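Local structure of enoyl-acyl carrier protein reductase (Uncultured bacterium, 6KIA) at residues Gly36-Ala41 / Gly407-His412; Tyr33-Leu37 / Tyr236-Gly240; Phe16-Phe22 / Ala41-Met46. The protein probably catalyses the NADH-dependent reduction of enoyl-acyl carrier protein, the last step of each fatty-acid elongation round, and is linked to triclosan resistance. All blocks are in the same frame, centred on the assembly; numbering follows the deposited sequence.

Overall arrangement
All three contacts are built on helix 34-43. Contacts 1 and 2 share G36 and L37 and are buried. Contact 1 packs helix 394-413 against this helix through two glycines, the E40 knob and the F411 and L37 side chains. Contact 2 lines the NADH site, where the start of the helix region meets strand 234-240, and adds water and cofactor bonds to ring packing. Contact 3 is at the far end of the helix and is only partly buried: a methionine and two phenylalanines make its apolar part, while two waters link the backbones. The contacts touch one another. M410 reaches Y239, F411 reaches F16, A44 and M46, and L37 meets F22.

Contact 1: Gly36-Ala41 / Gly407-His412; sequences GLINEA and GPLMFH
E40 lies against G407, P408 and F411, with one end near H412, as a knob in a hole of the opposite helix. Its CB sits 3.7 Å from F411 CG. Chi1 (-72°) lays CG on the backbone of G407 and P408, 3.6 Å from P408 N; the bend at chi2 (-70°) then sets the carboxylate beside the proline ring. E40 OE1 stays 4.4 Å from H412 NE2, too far for a polar bond; the other ring nitrogen, ND1, is hydrogen-bonded to S13 O.

F411 is the second large piece. Its CG is anti to the backbone N, which swings the ring across to helix 34-43. The peptide joining E40 to A41 lies over one face, with E40 C above the ring centre. A41 CA comes within 3.8 Å of F411 CE1. L37 meets the same ring at its edge. L37 CD1 is 3.8 Å from F411 CB, and the two side chains cross at about a right angle. The other branch, CD2, reaches loosely to M410 CE.

Helix 34-43 follows the first strand of the Rossmann-type sheet, and here helix 394-413, from late in the chain, packs on it. The segment axes cross at -61° and approach to 7.9 Å. Two glycines allow this at the near end, where G36 CA and G407 CA are 4.0 Å apart. G407 CA also makes a C-H...O contact with G36 O. Helix 394-413 is kinked at P408, whose N makes no bond to the preceding turn. L37 and A41 also touch F22 of strand 21-25.

Contact 2: Tyr33-Leu37 / Tyr236-Gly240; sequences YANGL and YSAYG. With NAI (1,4-dihydronicotinamide adenine dinucleotide), chain D.
Y33 lays its CB over one face of the Y239 ring, 3.8 Å from the centroid, in a CH-pi contact. The two rings run nearly parallel, with planes at 27°, but are slid apart and barely overlap. Y239 CG lies anti to the carbonyl carbon (chi1 -72°), which carries the ring from the strand to the helix. There OH is 3.2 Å from L37 CB and also close to A34 CA. L37 CD2 goes on to S237 OG. A water joins the segments, donating to Y33 O at 2.8 Å and hydrogen-bonded to Y239 OH at 3.2 Å. Y33 O also takes the N-H of G36.

The same pair lines the NADH site. Y33 N gives a nearly straight bond (166°) to O1N, on the nicotinamide-side phosphate, at 2.8 Å. The edge of the Y33 ring meets the nicotinamide, with CE2 3.6 Å from C4N. Y239 CB lies 3.3 Å from ribose O4D, and G240 O is 3.1 Å from C6N.

Further out, P289 O accepts from Y33 OH. K266 NZ bonds both Y239 O and the cofactor. M410 packs on Y239. C4N is the hydride-donating carbon of NADH; the Y33 edge beside it and Y239 against the ribose are consistent with positioning the nicotinamide.

Contact 3: Phe16-Phe22 / Ala41-Met46; sequences FRKGDVF and ARDAGM
M46 and F16 make a Met-aromatic contact, with SD 4.7 Å from the ring centroid and oblique to it. The M46 chain bends at chi3 (80°), turning CE in among F16, D20 and F22. There CE is 3.5 Å from F16 CD1 and 3.9 Å from F22 CB. F22 also takes the CB of A41 over one face, 3.9 Å from the ring centroid. F156 of strand 155-159 adjoins both phenylalanines and M46.

The backbones meet at two turns. R17-D20 is a type II beta turn, braced by R17 N bonding D20 OD2. D20 OD1 holds N154 N. G45 ends the helix in a Schellman motif, with positive phi. K18 CA points a nearly straight C-H...O contact (165°) at G45 O, at 3.3 Å. The two segments belong to a beta-alpha-beta unit, strand 21-25, helix 34-43 and strand 47-56, whose strands are parallel neighbours.

Water provides the polar links. One molecule donates to both F16 O (2.6 Å) and A44 O (3.0 Å). Another accepts from G19 N and donates to G45 O at 2.8 Å. F16 O and A44 O are both acceptors and cannot bond each other, so the first water supplies the hydrogens that join them.

Contact 1: Gly36-Ala41 / Gly407-His412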
loop_
_atom_site.group_PDB
_atom_site.type_symbol
_atom_site.label_atom_id
_atom_site.label_comp_id
_atom_site.label_asym_id
_atom_site.label_seq_id
_atom_site.Cartn_x
_atom_site.Cartn_y
_atom_site.Cartn_z
ATOM N N GLY A 36 2.068 10.409 5.225
ATOM C CA GLY A 36 3.057 11.310 4.632
ATOM C C GLY A 36 2.420 12.335 3.695
ATOM O O GLY A 36 2.745 13.539 3.697
ATOM N N LEU A 37 1.537 11.840 2.836
ATOM C CA LEU A 37 0.971 12.663 1.778
ATOM C C LEU A 37 -0.037 13.662 2.328
ATOM O O LEU A 37 -0.027 14.844 1.975
ATOM C CB LEU A 37 0.322 11.760 0.722
ATOM C CG LEU A 37 -0.385 12.454 -0.448
ATOM C CD1 LEU A 37 0.541 13.463 -1.123
ATOM C CD2 LEU A 37 -0.835 11.409 -1.444
ATOM N N ILE A 38 -0.910 13.191 3.206
ATOM C CA ILE A 38 -1.946 14.054 3.725
ATOM C C ILE A 38 -1.331 15.197 4.553
ATOM O O ILE A 38 -1.786 16.353 4.448
ATOM C CB ILE A 38 -2.997 13.262 4.513
ATOM C CG1 ILE A 38 -4.263 14.112 4.629
ATOM C CG2 ILE A 38 -2.489 12.852 5.863
ATOM C CD1 ILE A 38 -5.466 13.330 5.104
ATOM N N ASN A 39 -0.244 14.925 5.270
ATOM C CA ASN A 39 0.375 16.008 6.026
ATOM C C ASN A 39 0.896 17.082 5.078
ATOM O O ASN A 39 0.799 18.297 5.358
ATOM C CB ASN A 39 1.525 15.496 6.897
ATOM C CG ASN A 39 1.062 14.535 7.985
ATOM O OD1 ASN A 39 -0.120 14.481 8.333
ATOM N ND2 ASN A 39 2.003 13.794 8.543
ATOM N N GLU A 40 1.389 16.652 3.915
ATOM C CA GLU A 40 1.856 17.617 2.923
ATOM C C GLU A 40 0.696 18.471 2.445
ATOM O O GLU A 40 0.783 19.721 2.351
ATOM C CB GLU A 40 2.525 16.911 1.743
ATOM C CG GLU A 40 3.856 16.348 2.153
ATOM C CD GLU A 40 4.867 17.443 2.390
ATOM O OE1 GLU A 40 4.880 18.421 1.610
ATOM O OE2 GLU A 40 5.569 17.376 3.408
ATOM N N ALA A 41 -0.406 17.792 2.163
ATOM C CA ALA A 41 -1.572 18.515 1.682
ATOM C C ALA A 41 -2.041 19.505 2.741
ATOM O O ALA A 41 -2.450 20.636 2.418
ATOM C CB ALA A 41 -2.674 17.548 1.330
ATOM N N GLY A 407 6.020 11.314 1.329
ATOM C CA GLY A 407 5.017 12.381 1.366
ATOM C C GLY A 407 5.258 13.508 0.379
ATOM O O GLY A 407 4.481 13.717 -0.540
ATOM N N PRO A 408 6.342 14.257 0.580
ATOM C CA PRO A 408 6.670 15.369 -0.310
ATOM C C PRO A 408 7.022 14.898 -1.707
ATOM O O PRO A 408 6.721 15.597 -2.669
ATOM C CB PRO A 408 7.855 16.050 0.383
ATOM C CG PRO A 408 8.338 15.066 1.374
ATOM C CD PRO A 408 7.176 14.254 1.785
ATOM N N LEU A 409 7.651 13.732 -1.836
ATOM C CA LEU A 409 7.909 13.215 -3.168
ATOM C C LEU A 409 6.615 13.077 -3.974
ATOM O O LEU A 409 6.541 13.567 -5.097
ATOM C CB LEU A 409 8.624 11.857 -3.103
ATOM C CG LEU A 409 10.116 11.936 -2.732
ATOM C CD1 LEU A 409 10.711 10.539 -2.543
ATOM C CD2 LEU A 409 10.904 12.724 -3.776
ATOM N N MET A 410 5.603 12.406 -3.419
ATOM C CA MET A 410 4.365 12.202 -4.154
ATOM C C MET A 410 3.615 13.536 -4.309
ATOM O O MET A 410 3.100 13.841 -5.393
ATOM C CB MET A 410 3.497 11.168 -3.462
ATOM C CG MET A 410 4.141 9.779 -3.483
ATOM S SD MET A 410 3.207 8.572 -2.534
ATOM C CE MET A 410 1.617 8.530 -3.401
ATOM N N PHE A 411 3.606 14.343 -3.247
ATOM C CA PHE A 411 2.860 15.608 -3.287
ATOM C C PHE A 411 3.420 16.530 -4.361
ATOM O O PHE A 411 2.660 17.121 -5.152
ATOM C CB PHE A 411 2.888 16.302 -1.919
ATOM C CG PHE A 411 2.006 17.527 -1.861
ATOM C CD1 PHE A 411 0.628 17.414 -1.888
ATOM C CD2 PHE A 411 2.578 18.792 -1.816
ATOM C CE1 PHE A 411 -0.187 18.577 -1.865
ATOM C CE2 PHE A 411 1.782 19.945 -1.784
ATOM C CZ PHE A 411 0.401 19.826 -1.799
ATOM N N HIS A 412 4.749 16.649 -4.427
ATOM C CA HIS A 412 5.344 17.553 -5.410
ATOM C C HIS A 412 5.392 16.955 -6.821
ATOM O O HIS A 412 5.154 17.666 -7.801
ATOM C CB HIS A 412 6.744 17.997 -4.953
ATOM C CG HIS A 412 6.727 18.928 -3.781
ATOM N ND1 HIS A 412 6.069 20.141 -3.807
ATOM C CD2 HIS A 412 7.317 18.848 -2.562
ATOM C CE1 HIS A 412 6.244 20.761 -2.652
ATOM N NE2 HIS A 412 6.988 19.994 -1.877
#

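Contact 2: Tyr33-Leu37 / Tyr236-Gly240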
loop_
_atom_site.group_PDB
_atom_site.type_symbol
_atom_site.label_atom_id
_atom_site.label_comp_id
_atom_site.label_asym_id
_atom_site.label_seq_id
_atom_site.Cartn_x
_atom_site.Cartn_y
_atom_site.Cartn_z
ATOM N N TYR A 33 0.801 4.609 4.953
ATOM C CA TYR A 33 1.552 5.421 3.999
ATOM C C TYR A 33 0.957 6.803 3.807
ATOM O O TYR A 33 1.688 7.786 3.691
ATOM C CB TYR A 33 1.643 4.775 2.594
ATOM C CG TYR A 33 3.001 4.212 2.266
ATOM C CD1 TYR A 33 4.073 5.070 2.100
ATOM C CD2 TYR A 33 3.186 2.864 1.985
ATOM C CE1 TYR A 33 5.323 4.613 1.794
ATOM C CE2 TYR A 33 4.449 2.383 1.647
ATOM C CZ TYR A 33 5.517 3.272 1.567
ATOM O OH TYR A 33 6.794 2.877 1.240
ATOM N N ALA A 34 -0.374 6.861 3.736
ATOM C CA ALA A 34 -1.067 8.101 3.400
ATOM C C ALA A 34 -0.747 9.242 4.364
ATOM O O ALA A 34 -0.894 10.417 3.994
ATOM C CB ALA A 34 -2.595 7.870 3.374
ATOM N N ASN A 35 -0.330 8.904 5.588
ATOM C CA ASN A 35 0.064 9.949 6.553
ATOM C C ASN A 35 1.073 10.916 5.954
ATOM O O ASN A 35 0.965 12.119 6.177
ATOM C CB ASN A 35 0.629 9.343 7.836
ATOM C CG ASN A 35 -0.449 8.772 8.711
ATOM O OD1 ASN A 35 -1.213 9.511 9.353
ATOM N ND2 ASN A 35 -0.571 7.457 8.696
ATOM N N GLY A 36 2.068 10.409 5.225
ATOM C CA GLY A 36 3.057 11.310 4.632
ATOM C C GLY A 36 2.420 12.335 3.695
ATOM O O GLY A 36 2.745 13.539 3.697
ATOM N N LEU A 37 1.537 11.840 2.836
ATOM C CA LEU A 37 0.971 12.663 1.778
ATOM C C LEU A 37 -0.037 13.662 2.328
ATOM O O LEU A 37 -0.027 14.844 1.975
ATOM C CB LEU A 37 0.322 11.760 0.722
ATOM C CG LEU A 37 -0.385 12.454 -0.448
ATOM C CD1 LEU A 37 0.541 13.463 -1.123
ATOM C CD2 LEU A 37 -0.835 11.409 -1.444
ATOM N N TYR A 236 -4.552 12.342 -9.871
ATOM C CA TYR A 236 -4.848 11.099 -9.139
ATOM C C TYR A 236 -3.536 10.446 -8.759
ATOM O O TYR A 236 -2.618 10.403 -9.578
ATOM C CB TYR A 236 -5.665 10.120 -9.978
ATOM C CG TYR A 236 -6.971 10.711 -10.451
ATOM C CD1 TYR A 236 -7.010 11.501 -11.596
ATOM C CD2 TYR A 236 -8.152 10.515 -9.740
ATOM C CE1 TYR A 236 -8.196 12.072 -12.025
ATOM C CE2 TYR A 236 -9.343 11.082 -10.179
ATOM C CZ TYR A 236 -9.347 11.855 -11.311
ATOM O OH TYR A 236 -10.525 12.415 -11.755
ATOM N N SER A 237 -3.431 9.981 -7.519
ATOM C CA SER A 237 -2.247 9.223 -7.113
ATOM C C SER A 237 -2.726 7.903 -6.527
ATOM O O SER A 237 -3.870 7.805 -6.057
ATOM C CB SER A 237 -1.417 10.001 -6.091
ATOM O OG SER A 237 -2.132 10.130 -4.864
ATOM N N ALA A 238 -1.869 6.886 -6.569
ATOM C CA ALA A 238 -2.140 5.625 -5.900
ATOM C C ALA A 238 -0.826 5.119 -5.339
ATOM O O ALA A 238 0.243 5.426 -5.866
ATOM C CB ALA A 238 -2.754 4.582 -6.852
ATOM N N TYR A 239 -0.912 4.334 -4.277
ATOM C CA TYR A 239 0.265 3.695 -3.696
ATOM C C TYR A 239 0.404 2.311 -4.310
ATOM O O TYR A 239 -0.471 1.468 -4.142
ATOM C CB TYR A 239 0.154 3.597 -2.174
ATOM C CG TYR A 239 0.297 4.918 -1.452
ATOM C CD1 TYR A 239 1.551 5.385 -1.054
ATOM C CD2 TYR A 239 -0.829 5.698 -1.163
ATOM C CE1 TYR A 239 1.683 6.593 -0.399
ATOM C CE2 TYR A 239 -0.693 6.916 -0.512
ATOM C CZ TYR A 239 0.548 7.340 -0.131
ATOM O OH TYR A 239 0.691 8.548 0.516
ATOM N N GLY A 240 1.491 2.089 -5.037
ATOM C CA GLY A 240 1.700 0.791 -5.634
ATOM C C GLY A 240 2.772 0.060 -4.873
ATOM O O GLY A 240 3.538 0.676 -4.137
HETATM P PA NAI D . -3.137 0.669 5.788
HETATM O O1A NAI D . -2.920 1.870 6.656
HETATM O O2A NAI D . -3.769 -0.545 6.439
HETATM O O5B NAI D . -3.969 1.153 4.523
HETATM C C5B NAI D . -4.856 0.258 3.883
HETATM C C4B NAI D . -5.797 1.199 3.069
HETATM O O4B NAI D . -6.700 0.249 2.238
HETATM C C3B NAI D . -6.565 1.910 3.815
HETATM O O3B NAI D . -6.742 3.289 3.289
HETATM C C2B NAI D . -8.012 1.109 3.820
HETATM O O2B NAI D . -9.081 2.032 4.246
HETATM C C1B NAI D . -8.122 0.685 2.609
HETATM N N9A NAI D . -8.871 -0.588 2.543
HETATM C C8A NAI D . -8.642 -1.841 2.972
HETATM N N7A NAI D . -9.690 -2.591 2.634
HETATM C C5A NAI D . -10.573 -1.798 1.982
HETATM C C6A NAI D . -11.807 -2.142 1.452
HETATM N N6A NAI D . -12.552 -3.369 1.394
HETATM N N1A NAI D . -12.527 -1.183 0.846
HETATM C C2A NAI D . -12.046 0.098 0.771
HETATM N N3A NAI D . -10.811 0.438 1.299
HETATM C C4A NAI D . -10.082 -0.544 1.916
HETATM O O3 NAI D . -1.709 0.124 5.155
HETATM P PN NAI D . -0.791 0.761 3.991
HETATM O O1N NAI D . -0.398 2.162 4.342
HETATM O O2N NAI D . 0.380 -0.204 3.904
HETATM O O5D NAI D . -1.650 0.736 2.647
HETATM C C5D NAI D . -1.883 1.914 1.893
HETATM C C4D NAI D . -1.415 1.644 0.446
HETATM O O4D NAI D . -0.100 1.551 0.439
HETATM C C3D NAI D . -1.925 0.291 -0.044
HETATM O O3D NAI D . -2.482 0.370 -1.313
HETATM C C2D NAI D . -0.614 -0.523 -0.112
HETATM O O2D NAI D . -0.805 -1.675 -1.007
HETATM C C1D NAI D . 0.275 0.347 -0.515
HETATM N N1N NAI D . 1.656 -0.055 -0.248
HETATM C C2N NAI D . 2.036 -0.606 0.957
HETATM C C3N NAI D . 3.358 -1.031 1.142
HETATM C C7N NAI D . 3.821 -1.612 2.478
HETATM O O7N NAI D . 4.859 -2.264 2.551
HETATM N N7N NAI D . 3.035 -1.377 3.636
HETATM C C4N NAI D . 4.313 -0.893 0.145
HETATM C C5N NAI D . 3.928 -0.285 -1.056
HETATM C C6N NAI D . 2.603 0.123 -1.244
HETATM O O HOH W 1 3.480 9.035 1.910
#

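Contact 3: Phe16-Phe22 / Ala41-Met46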
loop_
_atom_site.group_PDB
_atom_site.type_symbol
_atom_site.label_atom_id
_atom_site.label_comp_id
_atom_site.label_asym_id
_atom_site.label_seq_id
_atom_site.Cartn_x
_atom_site.Cartn_y
_atom_site.Cartn_z
ATOM N N PHE A 16 -0.516 23.530 -5.729
ATOM C CA PHE A 16 -1.629 23.483 -4.790
ATOM C C PHE A 16 -1.553 24.599 -3.746
ATOM O O PHE A 16 -0.473 24.950 -3.239
ATOM C CB PHE A 16 -1.709 22.098 -4.120
ATOM C CG PHE A 16 -1.891 20.971 -5.111
ATOM C CD1 PHE A 16 -3.133 20.737 -5.685
ATOM C CD2 PHE A 16 -0.817 20.153 -5.473
ATOM C CE1 PHE A 16 -3.309 19.721 -6.618
ATOM C CE2 PHE A 16 -0.995 19.123 -6.421
ATOM C CZ PHE A 16 -2.260 18.920 -6.980
ATOM N N ARG A 17 -2.716 25.169 -3.456
ATOM C CA ARG A 17 -2.819 26.355 -2.614
ATOM C C ARG A 17 -4.081 26.262 -1.766
ATOM O O ARG A 17 -4.892 25.365 -1.972
ATOM C CB ARG A 17 -2.854 27.617 -3.489
ATOM C CG ARG A 17 -1.829 28.667 -3.112
ATOM C CD ARG A 17 -1.381 29.476 -4.322
ATOM N NE ARG A 17 0.036 29.261 -4.621
ATOM C CZ ARG A 17 0.483 28.636 -5.708
ATOM N NH1 ARG A 17 -0.378 28.183 -6.614
ATOM N NH2 ARG A 17 1.784 28.473 -5.899
ATOM N N LYS A 18 -4.251 27.195 -0.830
ATOM C CA LYS A 18 -5.536 27.388 -0.150
ATOM C C LYS A 18 -6.720 27.384 -1.123
ATOM O O LYS A 18 -6.691 28.083 -2.137
ATOM C CB LYS A 18 -5.523 28.718 0.611
ATOM C CG LYS A 18 -6.585 28.857 1.692
ATOM C CD LYS A 18 -6.679 30.307 2.153
ATOM C CE LYS A 18 -6.842 31.252 0.967
ATOM N NZ LYS A 18 -6.777 32.685 1.373
ATOM N N GLY A 19 -7.749 26.598 -0.802
ATOM C CA GLY A 19 -8.934 26.513 -1.630
ATOM C C GLY A 19 -8.957 25.272 -2.500
ATOM O O GLY A 19 -10.038 24.809 -2.899
ATOM N N ASP A 20 -7.773 24.757 -2.828
ATOM C CA ASP A 20 -7.674 23.502 -3.568
ATOM C C ASP A 20 -8.040 22.359 -2.630
ATOM O O ASP A 20 -7.917 22.496 -1.416
ATOM C CB ASP A 20 -6.275 23.324 -4.152
ATOM C CG ASP A 20 -5.954 24.378 -5.197
ATOM O OD1 ASP A 20 -6.904 24.900 -5.836
ATOM O OD2 ASP A 20 -4.765 24.706 -5.360
ATOM N N VAL A 21 -8.510 21.243 -3.185
ATOM C CA VAL A 21 -9.133 20.206 -2.367
ATOM C C VAL A 21 -8.395 18.884 -2.506
ATOM O O VAL A 21 -8.139 18.422 -3.609
ATOM C CB VAL A 21 -10.606 19.989 -2.759
ATOM C CG1 VAL A 21 -11.275 18.927 -1.885
ATOM C CG2 VAL A 21 -11.374 21.324 -2.628
ATOM N N PHE A 22 -8.034 18.311 -1.368
ATOM C CA PHE A 22 -7.364 17.021 -1.321
ATOM C C PHE A 22 -8.343 15.965 -0.843
ATOM O O PHE A 22 -8.940 16.110 0.225
ATOM C CB PHE A 22 -6.146 17.087 -0.391
ATOM C CG PHE A 22 -5.403 15.781 -0.270
ATOM C CD1 PHE A 22 -5.769 14.846 0.682
ATOM C CD2 PHE A 22 -4.314 15.513 -1.090
ATOM C CE1 PHE A 22 -5.069 13.635 0.801
ATOM C CE2 PHE A 22 -3.601 14.325 -0.976
ATOM C CZ PHE A 22 -3.982 13.382 -0.031
ATOM N N ALA A 41 -0.406 17.792 2.163
ATOM C CA ALA A 41 -1.572 18.515 1.682
ATOM C C ALA A 41 -2.041 19.505 2.741
ATOM O O ALA A 41 -2.450 20.636 2.418
ATOM C CB ALA A 41 -2.674 17.548 1.330
ATOM N N ARG A 42 -1.958 19.093 4.006
ATOM C CA ARG A 42 -2.417 19.951 5.095
ATOM C C ARG A 42 -1.503 21.165 5.155
ATOM O O ARG A 42 -1.986 22.299 5.269
ATOM C CB ARG A 42 -2.445 19.189 6.435
ATOM C CG ARG A 42 -3.149 19.926 7.571
ATOM C CD ARG A 42 -3.463 19.021 8.774
ATOM N NE ARG A 42 -4.393 17.934 8.462
ATOM C CZ ARG A 42 -4.041 16.665 8.278
ATOM N NH1 ARG A 42 -2.772 16.296 8.380
ATOM N NH2 ARG A 42 -4.967 15.758 8.003
ATOM N N ASP A 43 -0.186 20.961 5.036
ATOM C CA ASP A 43 0.705 22.110 5.248
ATOM C C ASP A 43 0.697 23.050 4.049
ATOM O O ASP A 43 1.090 24.208 4.168
ATOM C CB ASP A 43 2.154 21.682 5.542
ATOM C CG ASP A 43 2.268 20.676 6.662
ATOM O OD1 ASP A 43 1.452 20.720 7.608
ATOM O OD2 ASP A 43 3.235 19.875 6.626
ATOM N N ALA A 44 0.216 22.575 2.901
ATOM C CA ALA A 44 0.090 23.447 1.733
ATOM C C ALA A 44 -1.188 24.277 1.825
ATOM O O ALA A 44 -1.419 25.151 0.998
ATOM C CB ALA A 44 0.103 22.636 0.438
ATOM N N GLY A 45 -2.008 24.006 2.837
ATOM C CA GLY A 45 -3.225 24.778 3.054
ATOM C C GLY A 45 -4.435 24.276 2.286
ATOM O O GLY A 45 -5.425 24.988 2.115
ATOM N N MET A 46 -4.378 23.026 1.841
ATOM C CA MET A 46 -5.504 22.447 1.115
ATOM C C MET A 46 -6.636 22.070 2.055
ATOM O O MET A 46 -6.430 21.752 3.229
ATOM C CB MET A 46 -5.067 21.200 0.337
ATOM C CG MET A 46 -4.041 21.508 -0.717
ATOM S SD MET A 46 -3.561 20.013 -1.630
ATOM C CE MET A 46 -4.931 19.836 -2.798
HETATM O O HOH W 2 0.590 25.890 -1.041
HETATM O O HOH W 3 -8.148 25.294 1.825
#